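Side-chain contacts in cytochrome C (Marichromatium purpuratum 984, PDB 5LO9), which probably passes electrons through four c-type hemes while oxidising thiosulfate to tetrathionate, as a fused TsdBA thiosulfate dehydrogenase that may also run in reverse: residues P119-C124 and A184-R189; V130-V135 and E418-P423; E387-T392 and F497-E502; P476-F481 and E486-R491. One frame throughout, in Å; residues are numbered along the deposited sequence.

The four contacts form two groups. Contacts 1 and 2 lie near the middle of the chain, with centres about 14 Å apart, and each borders a different heme c. They touch each other: R123 O of contact 1 is 3.6 Å from F421 CE1 of contact 2. Contacts 3 and 4 form the second group, with centres about 17 Å apart. Y500 OH of contact 3 makes a probable hydrogen bond to Q477 OE1 of contact 4, at 2.6 Å. Contact 4 is the nearer of the two to the bound thiosulfate: the R480 side chain is about 9 Å from it, the F497 side chain about 14 Å. Contacts 1 and 3 are about 40 Å apart between centres.

Contact 1. Residues P119-C124 and A184-R189; sequences PACVRC and AYFATR. With HEC (heme c), chain D.
F186 meets C121 and V122 with the far end of its ring, and the contact between the segments is apolar. F186 CZ is 3.8 Å from C121 CB, which approaches the ring obliquely. V122 CG1 comes in at the ring edge, near its plane, 4.3 Å from F186 CZ. F186 CG lies beside the backbone N and anti to the carbonyl carbon (chi1 -81°). This carries the ring from helix 176-187 across to helix 121-125.

A sulfur-aromatic contact adds to this. C121 SG is 5.2 Å from the F186 ring centroid and 77° off the ring normal, so the sulfur sits at the edge.

The same sulfur is covalently bound to the heme: C121 SG to CAB is 1.8 Å. C124 SG bonds to CAC on the next pyrrole, at 2.0 Å. F186 therefore packs against one of the two thioether anchors.

None of the polar bonds joins the two segments. Within 184-189, R189 folds back so that NE donates to Y185 O (3.0 Å) and NH2 donates to T188 OG1 (3.0 Å), the latter in the guanidinium plane. The guanidinium lies over one face of the Y185 ring, with NE above its centre. These bonds tie down the chain just past the helix end. Y185 OH bonds to E109 on helix 102-110, which also packs against F186 through A108.

C121, C124 and the axial ligand H125 form the CXXCH heme-attachment motif of c-type cytochromes, here backed by a phenylalanine from helix 176-187.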
# COMPACT_ATOMS: atom_id res chain seq x y z
N PRO A 119 20.68 20.62 9.20
CA PRO A 119 19.76 20.92 8.10
C PRO A 119 20.50 21.35 6.84
O PRO A 119 21.66 21.75 6.87
CB PRO A 119 18.92 22.07 8.64
CG PRO A 119 19.16 22.06 10.15
CD PRO A 119 20.54 21.57 10.31
N ALA A 120 19.80 21.27 5.71
CA ALA A 120 20.34 21.82 4.47
C ALA A 120 20.58 23.32 4.58
O ALA A 120 19.83 24.06 5.23
CB ALA A 120 19.38 21.58 3.31
N CYS A 121 21.62 23.80 3.90
CA CYS A 121 21.86 25.23 3.93
C CYS A 121 20.62 25.98 3.46
O CYS A 121 20.27 27.03 4.00
CB CYS A 121 23.07 25.57 3.06
SG CYS A 121 24.52 24.51 3.34
N VAL A 122 19.91 25.43 2.46
CA VAL A 122 18.77 26.15 1.90
C VAL A 122 17.57 26.17 2.82
O VAL A 122 16.64 26.94 2.60
CB VAL A 122 18.35 25.58 0.52
CG1 VAL A 122 19.46 25.68 -0.47
CG2 VAL A 122 17.94 24.12 0.64
N ARG A 123 17.59 25.38 3.89
CA ARG A 123 16.48 25.38 4.82
C ARG A 123 16.38 26.70 5.58
O ARG A 123 15.30 27.07 6.02
CB ARG A 123 16.63 24.20 5.76
CG ARG A 123 15.36 23.75 6.37
CD ARG A 123 14.28 23.43 5.29
NE ARG A 123 14.86 22.50 4.34
CZ ARG A 123 14.73 22.53 3.02
NH1 ARG A 123 14.02 23.47 2.41
NH2 ARG A 123 15.34 21.59 2.31
N CYS A 124 17.50 27.38 5.79
CA CYS A 124 17.54 28.72 6.35
C CYS A 124 17.89 29.78 5.32
O CYS A 124 17.46 30.93 5.47
CB CYS A 124 18.59 28.83 7.47
SG CYS A 124 18.39 27.89 9.02
N ALA A 184 32.19 26.48 -3.35
CA ALA A 184 32.15 26.45 -4.81
C ALA A 184 30.72 26.29 -5.31
O ALA A 184 30.31 26.96 -6.26
CB ALA A 184 33.05 25.33 -5.34
N TYR A 185 29.94 25.43 -4.65
CA TYR A 185 28.56 25.22 -5.05
C TYR A 185 27.80 26.54 -5.03
O TYR A 185 27.25 26.96 -6.04
CB TYR A 185 27.90 24.20 -4.12
CG TYR A 185 26.45 23.94 -4.48
CD1 TYR A 185 26.10 22.97 -5.41
CD2 TYR A 185 25.44 24.72 -3.94
CE1 TYR A 185 24.77 22.75 -5.77
CE2 TYR A 185 24.12 24.51 -4.29
CZ TYR A 185 23.79 23.53 -5.22
OH TYR A 185 22.46 23.33 -5.56
N PHE A 186 27.82 27.23 -3.90
CA PHE A 186 26.99 28.43 -3.81
C PHE A 186 27.59 29.57 -4.61
O PHE A 186 26.84 30.42 -5.11
CB PHE A 186 26.78 28.84 -2.34
CG PHE A 186 25.69 28.05 -1.68
CD1 PHE A 186 24.37 28.22 -2.08
CD2 PHE A 186 25.99 27.11 -0.71
CE1 PHE A 186 23.35 27.48 -1.49
CE2 PHE A 186 25.00 26.37 -0.13
CZ PHE A 186 23.67 26.55 -0.52
N ALA A 187 28.91 29.60 -4.78
CA ALA A 187 29.50 30.63 -5.62
C ALA A 187 29.07 30.48 -7.08
O ALA A 187 28.99 31.48 -7.81
CB ALA A 187 31.02 30.59 -5.48
N THR A 188 28.75 29.26 -7.53
CA THR A 188 28.31 29.04 -8.90
C THR A 188 26.79 28.96 -9.04
O THR A 188 26.31 28.36 -10.01
CB THR A 188 28.95 27.78 -9.51
OG1 THR A 188 28.53 26.61 -8.80
CG2 THR A 188 30.45 27.85 -9.43
N ARG A 189 25.98 29.47 -8.02
CA ARG A 189 24.55 29.51 -8.33
C ARG A 189 24.16 30.81 -9.01
O ARG A 189 24.83 31.84 -8.86
CB ARG A 189 23.65 29.40 -7.09
CG ARG A 189 23.80 28.24 -6.13
CD ARG A 189 23.45 26.90 -6.74
NE ARG A 189 24.64 26.44 -7.43
CZ ARG A 189 24.66 25.53 -8.39
NH1 ARG A 189 23.51 24.99 -8.79
NH2 ARG A 189 25.83 25.20 -8.93
FE HEC D . 24.29 30.00 7.18
CHA HEC D . 25.21 33.36 7.37
CHB HEC D . 26.96 29.41 4.99
CHC HEC D . 23.30 26.67 6.86
CHD HEC D . 21.82 30.52 9.57
NA HEC D . 25.79 31.18 6.34
C1A HEC D . 25.99 32.48 6.53
C2A HEC D . 27.15 33.03 5.81
C3A HEC D . 27.69 31.85 5.12
C4A HEC D . 26.76 30.76 5.52
CMA HEC D . 28.89 31.82 4.22
CAA HEC D . 27.69 34.43 5.77
CBA HEC D . 27.06 35.18 4.61
CGA HEC D . 27.64 36.57 4.48
O1A HEC D . 27.08 37.38 3.71
O2A HEC D . 28.66 36.86 5.16
NB HEC D . 25.00 28.35 6.12
C1B HEC D . 26.06 28.31 5.31
C2B HEC D . 26.28 26.96 4.71
C3B HEC D . 25.20 26.16 5.28
C4B HEC D . 24.48 27.12 6.13
CMB HEC D . 27.37 26.56 3.76
CAB HEC D . 24.85 24.71 5.06
CBB HEC D . 26.04 23.85 5.39
NC HEC D . 22.82 28.81 8.05
C1C HEC D . 22.57 27.54 7.78
C2C HEC D . 21.44 26.98 8.55
C3C HEC D . 21.00 28.11 9.38
C4C HEC D . 21.94 29.19 8.97
CMC HEC D . 20.93 25.58 8.47
CAC HEC D . 19.85 28.24 10.35
CBC HEC D . 19.57 27.11 11.30
ND HEC D . 23.63 31.64 8.27
C1D HEC D . 22.67 31.65 9.18
C2D HEC D . 22.45 32.97 9.78
C3D HEC D . 23.43 33.83 9.15
C4D HEC D . 24.11 32.88 8.22
CMD HEC D . 21.48 33.35 10.82
CAD HEC D . 23.66 35.30 9.40
CBD HEC D . 24.78 35.52 10.42
CGD HEC D . 24.83 36.96 10.89
O1D HEC D . 25.97 37.46 11.00
O2D HEC D . 23.77 37.60 11.14

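Contact 2. Residues V130-V135 and E418-P423; sequences VGAGAV and EVVFPP. With HEC (heme c), chain F.
A132 points its methyl group at V420 and F421, which form a classic beta bulge opposite L413 in the small hairpin of strands 413-415 and 418-421. A132 CB is 4.2 Å from V420 CG1. It is 4.4 Å from F421 CE2 and approaches that ring obliquely. The two side chains of the bulge are also in contact. V420 CG1 lies above one face of the F421 ring, over its centre. F421 CG is anti to the carbonyl carbon, beside the backbone N (chi1 -53°), which swings the ring between A132 and the heme. F136 also meets this ring, with the planes at about 45°.

The loop 130-135 offers a small surface here. G131 and G133 both have backbone angles that call for glycine, and A132 between them supplies the methyl group. The contact is buried and joins a loop of one cytochrome c region to the hairpin of another.

The heme lies on the side of 418-423, beyond F421 from A132. P422 O accepts a hydrogen bond from ND1 of H406, an axial ligand of this heme's iron, and so helps set the turn of the imidazole. F421 CD1 lies 3.6 Å from the heme meso carbon CHD.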
# COMPACT_ATOMS: atom_id res chain seq x y z
N VAL A 130 19.24 32.20 -2.35
CA VAL A 130 19.02 33.60 -2.67
C VAL A 130 18.72 34.44 -1.44
O VAL A 130 18.53 35.65 -1.55
CB VAL A 130 17.89 33.69 -3.71
CG1 VAL A 130 18.32 32.98 -4.94
CG2 VAL A 130 16.59 33.08 -3.16
N GLY A 131 18.69 33.83 -0.27
CA GLY A 131 18.40 34.56 0.95
C GLY A 131 16.97 34.35 1.40
O GLY A 131 16.10 34.00 0.62
N ALA A 132 16.73 34.60 2.71
CA ALA A 132 15.44 34.46 3.36
C ALA A 132 15.23 35.65 4.29
O ALA A 132 15.25 35.54 5.52
CB ALA A 132 15.35 33.14 4.12
N GLY A 133 15.00 36.80 3.72
CA GLY A 133 14.80 37.98 4.53
C GLY A 133 16.09 38.54 5.12
O GLY A 133 17.20 38.19 4.72
N ALA A 134 15.92 39.43 6.09
CA ALA A 134 17.06 40.19 6.62
C ALA A 134 17.97 39.33 7.49
O ALA A 134 19.20 39.44 7.39
CB ALA A 134 16.57 41.37 7.41
N VAL A 135 17.38 38.45 8.32
CA VAL A 135 18.17 37.56 9.17
C VAL A 135 19.08 36.67 8.36
O VAL A 135 20.20 36.38 8.77
CB VAL A 135 17.25 36.67 10.01
CG1 VAL A 135 18.07 35.67 10.80
CG2 VAL A 135 16.45 37.46 10.92
N GLU A 418 7.97 29.71 -2.32
CA GLU A 418 8.36 28.54 -1.52
C GLU A 418 8.26 28.83 -0.03
O GLU A 418 8.56 29.93 0.43
CB GLU A 418 9.80 28.13 -1.84
CG GLU A 418 10.06 27.73 -3.30
CD GLU A 418 9.15 26.60 -3.84
OE1 GLU A 418 8.86 25.59 -3.13
OE2 GLU A 418 8.70 26.79 -5.00
N VAL A 419 7.87 27.81 0.73
CA VAL A 419 7.77 27.93 2.18
C VAL A 419 9.16 27.74 2.76
O VAL A 419 9.68 26.63 2.75
CB VAL A 419 6.81 26.91 2.79
CG1 VAL A 419 6.63 27.23 4.27
CG2 VAL A 419 5.45 26.91 2.12
N VAL A 420 9.71 28.79 3.34
CA VAL A 420 10.95 28.62 4.08
C VAL A 420 10.66 28.31 5.54
O VAL A 420 11.11 27.29 6.05
CB VAL A 420 11.83 29.87 3.97
CG1 VAL A 420 13.05 29.69 4.79
CG2 VAL A 420 12.20 30.13 2.56
N PHE A 421 9.89 29.17 6.20
CA PHE A 421 9.51 28.97 7.60
C PHE A 421 8.00 28.93 7.66
O PHE A 421 7.33 29.93 7.33
CB PHE A 421 10.05 30.09 8.48
CG PHE A 421 11.51 30.28 8.33
CD1 PHE A 421 12.37 29.21 8.53
CD2 PHE A 421 12.04 31.51 7.97
CE1 PHE A 421 13.72 29.35 8.38
CE2 PHE A 421 13.42 31.68 7.78
CZ PHE A 421 14.26 30.59 8.00
N PRO A 422 7.40 27.80 8.00
CA PRO A 422 5.97 27.66 7.92
C PRO A 422 5.27 28.59 8.87
O PRO A 422 5.67 28.72 10.04
CB PRO A 422 5.74 26.20 8.31
CG PRO A 422 7.01 25.53 8.07
CD PRO A 422 8.05 26.52 8.34
N PRO A 423 4.18 29.21 8.42
CA PRO A 423 3.22 29.86 9.33
C PRO A 423 2.66 28.88 10.35
O PRO A 423 2.22 27.80 10.00
CB PRO A 423 2.10 30.31 8.39
CG PRO A 423 2.65 30.25 7.05
CD PRO A 423 3.75 29.25 7.03
FE HEC F . 10.25 25.69 13.58
CHA HEC F . 8.73 23.66 11.18
CHB HEC F . 7.59 25.17 15.79
CHC HEC F . 12.01 27.36 16.05
CHD HEC F . 12.63 26.74 11.20
NA HEC F . 8.46 24.62 13.50
C1A HEC F . 8.03 23.89 12.46
C2A HEC F . 6.69 23.29 12.73
C3A HEC F . 6.37 23.71 14.07
C4A HEC F . 7.54 24.55 14.46
CMA HEC F . 5.14 23.36 14.84
CAA HEC F . 5.84 22.40 11.88
CBA HEC F . 4.47 23.07 11.72
CGA HEC F . 4.16 23.51 10.32
O1A HEC F . 4.99 23.27 9.42
O2A HEC F . 3.08 24.10 10.14
NB HEC F . 9.86 26.17 15.56
C1B HEC F . 8.77 25.89 16.26
C2B HEC F . 8.83 26.39 17.66
C3B HEC F . 10.14 27.02 17.74
C4B HEC F . 10.70 26.81 16.38
CMB HEC F . 7.79 26.27 18.71
CAB HEC F . 10.80 27.70 18.92
CBB HEC F . 10.91 26.66 20.01
NC HEC F . 11.99 26.85 13.62
C1C HEC F . 12.52 27.42 14.69
C2C HEC F . 13.72 28.22 14.40
C3C HEC F . 13.92 28.06 12.97
C4C HEC F . 12.76 27.19 12.59
CMC HEC F . 14.52 29.03 15.37
CAC HEC F . 14.94 28.64 12.03
CBC HEC F . 16.38 28.46 12.39
ND HEC F . 10.62 25.26 11.58
C1D HEC F . 11.60 25.76 10.81
C2D HEC F . 11.57 25.19 9.44
C3D HEC F . 10.44 24.27 9.45
C4D HEC F . 9.92 24.39 10.82
CMD HEC F . 12.47 25.45 8.29
CAD HEC F . 9.95 23.46 8.30
CBD HEC F . 10.92 22.28 8.18
CGD HEC F . 11.23 21.93 6.73
O1D HEC F . 10.78 22.59 5.78
O2D HEC F . 11.98 20.98 6.51

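Contact 3. Residues E387-T392 and F497-E502; sequences EGFDRT and FDLYGE
D390 OD1, beside the F389 that touches F497 and L499, accepts from T392 N at 2.9 Å and more weakly from R393 N. The T392 N-H reaches it from above the carboxylate plane. D390 is thereby the N-cap of helix 391-401.

F389 carries the contact. Its side chain crosses that of F497 at about a right angle. F389 CE2 and F497 CD1 are 3.9 Å apart. F497 CD1 stands at the edge of the F389 ring, near its plane, while F389 CE2 meets the F497 ring obliquely. F497 CG lies beside its backbone N (chi1 -55°), which brings the ring round to F389. Across the same F389 ring, CE1 is 4.5 Å from L499 CD2, which approaches obliquely.

The segment 497-502 is shaped by its own bonds. D498 OD2 accepts from Y500 N at 3.1 Å, nearly in line with its C-O bond, in an Asx turn. L499 to E502 is a type II turn. F389 also packs on A468 of helix 460-470 and V439 of helix 439-449.

The polar bonds of each segment are thus spent on its own fold and its neighbours. The segments themselves are joined by dispersion and hydrophobic burial.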
# COMPACT_ATOMS: atom_id res chain seq x y z
N GLU A 387 1.08 20.39 36.58
CA GLU A 387 0.68 21.76 36.86
C GLU A 387 0.22 22.53 35.61
O GLU A 387 0.31 23.77 35.57
CB GLU A 387 1.83 22.49 37.56
CG GLU A 387 2.53 21.60 38.65
CD GLU A 387 3.45 22.39 39.61
OE1 GLU A 387 2.98 23.35 40.28
OE2 GLU A 387 4.65 22.02 39.70
N GLY A 388 -0.28 21.82 34.59
CA GLY A 388 -0.90 22.45 33.44
C GLY A 388 0.08 23.04 32.44
O GLY A 388 1.27 22.74 32.44
N PHE A 389 -0.44 23.91 31.57
CA PHE A 389 0.43 24.59 30.63
C PHE A 389 0.05 26.06 30.55
O PHE A 389 -1.13 26.41 30.56
CB PHE A 389 0.46 24.00 29.21
CG PHE A 389 -0.79 23.29 28.77
CD1 PHE A 389 -1.88 23.98 28.34
CD2 PHE A 389 -0.81 21.90 28.71
CE1 PHE A 389 -3.00 23.30 27.90
CE2 PHE A 389 -1.92 21.22 28.28
CZ PHE A 389 -3.02 21.92 27.88
N ASP A 390 1.09 26.89 30.50
CA ASP A 390 1.01 28.33 30.68
C ASP A 390 1.37 29.04 29.38
O ASP A 390 2.54 29.13 29.01
CB ASP A 390 1.94 28.69 31.85
CG ASP A 390 2.16 30.17 32.01
OD1 ASP A 390 1.36 31.01 31.51
OD2 ASP A 390 3.17 30.47 32.69
N ARG A 391 0.36 29.56 28.70
CA ARG A 391 0.57 30.28 27.45
C ARG A 391 1.37 31.56 27.63
O ARG A 391 1.88 32.11 26.64
CB ARG A 391 -0.76 30.66 26.81
CG ARG A 391 -1.80 29.60 26.92
CD ARG A 391 -3.00 30.09 26.19
NE ARG A 391 -3.90 30.95 26.96
CZ ARG A 391 -4.37 32.12 26.53
NH1 ARG A 391 -4.02 32.61 25.32
NH2 ARG A 391 -5.20 32.81 27.30
N THR A 392 1.45 32.08 28.85
CA THR A 392 2.22 33.31 29.01
C THR A 392 3.71 33.01 29.02
O THR A 392 4.50 33.65 28.30
CB THR A 392 1.74 34.03 30.28
OG1 THR A 392 0.41 34.55 30.06
CG2 THR A 392 2.73 35.13 30.69
N PHE A 497 -6.38 18.55 25.81
CA PHE A 497 -5.27 19.07 25.02
C PHE A 497 -5.71 19.72 23.73
O PHE A 497 -4.87 19.92 22.86
CB PHE A 497 -4.28 17.97 24.68
CG PHE A 497 -3.77 17.21 25.89
CD1 PHE A 497 -2.84 17.78 26.74
CD2 PHE A 497 -4.20 15.93 26.16
CE1 PHE A 497 -2.38 17.10 27.84
CE2 PHE A 497 -3.75 15.26 27.26
CZ PHE A 497 -2.84 15.83 28.10
N ASP A 498 -7.00 20.01 23.58
CA ASP A 498 -7.57 20.60 22.37
C ASP A 498 -8.26 21.88 22.84
O ASP A 498 -9.22 21.83 23.62
CB ASP A 498 -8.55 19.61 21.67
CG ASP A 498 -8.88 20.01 20.23
OD1 ASP A 498 -9.07 19.13 19.30
OD2 ASP A 498 -8.94 21.25 20.05
N LEU A 499 -7.77 23.02 22.38
CA LEU A 499 -8.31 24.29 22.85
C LEU A 499 -9.43 24.81 21.97
O LEU A 499 -9.94 25.90 22.24
CB LEU A 499 -7.21 25.36 22.93
CG LEU A 499 -5.93 25.00 23.67
CD1 LEU A 499 -4.98 26.21 23.76
CD2 LEU A 499 -6.23 24.44 25.01
N TYR A 500 -9.82 24.07 20.94
CA TYR A 500 -10.95 24.47 20.12
C TYR A 500 -12.18 24.59 21.01
O TYR A 500 -12.48 23.69 21.80
CB TYR A 500 -11.17 23.44 19.00
CG TYR A 500 -12.24 23.80 18.00
CD1 TYR A 500 -11.89 24.36 16.77
CD2 TYR A 500 -13.60 23.62 18.28
CE1 TYR A 500 -12.88 24.70 15.81
CE2 TYR A 500 -14.59 23.95 17.33
CZ TYR A 500 -14.23 24.49 16.10
OH TYR A 500 -15.19 24.85 15.17
N GLY A 501 -12.85 25.74 20.91
CA GLY A 501 -14.02 26.01 21.70
C GLY A 501 -13.78 26.71 23.03
O GLY A 501 -14.71 27.33 23.56
N GLU A 502 -12.57 26.57 23.60
CA GLU A 502 -12.24 27.25 24.84
C GLU A 502 -12.23 28.78 24.63
O GLU A 502 -11.95 29.27 23.52
CB GLU A 502 -10.86 26.82 25.36
CG GLU A 502 -10.69 25.33 25.61
CD GLU A 502 -11.56 24.79 26.73
OE1 GLU A 502 -12.01 25.59 27.59
OE2 GLU A 502 -11.82 23.56 26.71

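Contact 4. Residues P476-F481 and E486-R491; sequences PQDPRF and ERTAAR
A type I turn from D478 to F481, closed by F481 N to D478 O, brings F481 CA to 5.7 Å from T488 CA on helix 485-492. T488 does the touching for the helix. Its OG1 is 3.5 Å from F481 CD1, oblique to the ring, and the two side chains cross at about a right angle. The CB of F481 points away from the helix, but a chi1 of -172° keeps CD1 of the ring beside T488 OG1. The strongest partner of the T488 hydroxyl is D482 N, in the link between the segments. T488 CG2 faces D478 OD2 at 4.4 Å.

D478 organises the turn. D478 OD1 takes two donors, R480 N at 2.8 Å from above the carboxylate plane and R480 NE at 3.1 Å on its syn lone pair. The first bond makes an Asx turn. R480 NH2 bonds D478 OD2 at 2.9 Å, so the arginine grips the carboxylate side-on in a salt bridge. This should favour the ionised carboxylate. H493 NE2 also bonds D478 OD2. Q477 NE2 lies over one face of the F481 ring.

The segment 476-481 runs between helices 460-470 and 485-492. Y500, from the loop after the second helix, packs on both F481 and T488, and R480 reaches Y333 of the thiosulfate pocket.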
# COMPACT_ATOMS: atom_id res chain seq x y z
N PRO A 476 -7.53 28.48 10.18
CA PRO A 476 -8.73 28.16 9.40
C PRO A 476 -9.64 27.16 10.09
O PRO A 476 -9.21 26.28 10.84
CB PRO A 476 -8.17 27.59 8.10
CG PRO A 476 -6.82 28.27 7.96
CD PRO A 476 -6.31 28.31 9.38
N GLN A 477 -10.93 27.35 9.85
CA GLN A 477 -11.95 26.56 10.51
C GLN A 477 -11.79 25.05 10.26
O GLN A 477 -11.25 24.60 9.23
CB GLN A 477 -13.31 27.01 10.01
CG GLN A 477 -14.48 26.30 10.63
CD GLN A 477 -14.62 26.56 12.07
OE1 GLN A 477 -14.28 25.73 12.91
NE2 GLN A 477 -15.13 27.75 12.39
N ASP A 478 -12.31 24.28 11.20
CA ASP A 478 -12.40 22.83 11.02
C ASP A 478 -13.25 22.51 9.80
O ASP A 478 -14.35 23.07 9.65
CB ASP A 478 -12.99 22.20 12.27
CG ASP A 478 -12.79 20.72 12.32
OD1 ASP A 478 -12.86 20.10 11.24
OD2 ASP A 478 -12.57 20.19 13.44
N PRO A 479 -12.77 21.66 8.88
CA PRO A 479 -13.63 21.24 7.74
C PRO A 479 -14.90 20.53 8.15
O PRO A 479 -15.84 20.51 7.35
CB PRO A 479 -12.71 20.31 6.94
CG PRO A 479 -11.34 20.81 7.26
CD PRO A 479 -11.38 21.22 8.70
N ARG A 480 -14.96 19.96 9.36
CA ARG A 480 -16.13 19.32 9.94
C ARG A 480 -17.05 20.32 10.64
O ARG A 480 -18.02 19.91 11.29
CB ARG A 480 -15.68 18.26 10.95
CG ARG A 480 -14.77 17.21 10.31
CD ARG A 480 -14.00 16.39 11.34
NE ARG A 480 -13.09 17.18 12.15
CZ ARG A 480 -12.33 16.68 13.12
NH1 ARG A 480 -12.35 15.38 13.40
NH2 ARG A 480 -11.56 17.49 13.82
N PHE A 481 -16.72 21.60 10.57
CA PHE A 481 -17.55 22.63 11.20
C PHE A 481 -19.00 22.46 10.79
O PHE A 481 -19.32 22.29 9.61
CB PHE A 481 -17.04 24.03 10.82
CG PHE A 481 -17.70 25.16 11.57
CD1 PHE A 481 -17.65 25.22 12.97
CD2 PHE A 481 -18.29 26.21 10.89
CE1 PHE A 481 -18.24 26.26 13.67
CE2 PHE A 481 -18.86 27.26 11.60
CZ PHE A 481 -18.82 27.28 12.99
N GLU A 486 -19.68 25.34 19.71
CA GLU A 486 -19.94 24.37 20.79
C GLU A 486 -20.22 22.98 20.22
O GLU A 486 -19.67 21.97 20.69
CB GLU A 486 -21.11 24.82 21.68
CG GLU A 486 -20.71 25.31 23.08
CD GLU A 486 -21.90 25.63 24.04
OE1 GLU A 486 -23.06 25.67 23.60
OE2 GLU A 486 -21.66 25.86 25.25
N ARG A 487 -21.08 22.89 19.22
CA ARG A 487 -21.43 21.57 18.75
C ARG A 487 -20.21 20.88 18.14
O ARG A 487 -19.85 19.77 18.53
CB ARG A 487 -22.60 21.68 17.77
CG ARG A 487 -23.21 20.37 17.38
CD ARG A 487 -23.58 19.51 18.60
NE ARG A 487 -24.31 18.32 18.19
CZ ARG A 487 -24.25 17.14 18.79
NH1 ARG A 487 -23.49 16.97 19.87
NH2 ARG A 487 -24.96 16.12 18.30
N THR A 488 -19.51 21.57 17.22
CA THR A 488 -18.31 21.02 16.61
C THR A 488 -17.28 20.68 17.68
O THR A 488 -16.51 19.70 17.55
CB THR A 488 -17.72 22.02 15.60
OG1 THR A 488 -18.61 22.21 14.49
CG2 THR A 488 -16.40 21.54 15.03
N ALA A 489 -17.23 21.49 18.75
CA ALA A 489 -16.27 21.23 19.81
C ALA A 489 -16.59 19.94 20.53
O ALA A 489 -15.70 19.14 20.81
CB ALA A 489 -16.24 22.40 20.78
N ALA A 490 -17.87 19.73 20.85
CA ALA A 490 -18.25 18.58 21.66
C ALA A 490 -18.06 17.27 20.92
O ALA A 490 -17.80 16.24 21.54
CB ALA A 490 -19.68 18.74 22.10
N ARG A 491 -18.21 17.29 19.60
CA ARG A 491 -18.10 16.09 18.79
C ARG A 491 -16.68 15.75 18.38
O ARG A 491 -16.37 14.58 18.16
CB ARG A 491 -18.91 16.26 17.50
CG ARG A 491 -20.33 16.72 17.74
CD ARG A 491 -21.27 16.42 16.58
NE ARG A 491 -20.93 15.19 15.88
CZ ARG A 491 -21.21 14.96 14.61
NH1 ARG A 491 -21.84 15.88 13.87
NH2 ARG A 491 -20.85 13.80 14.07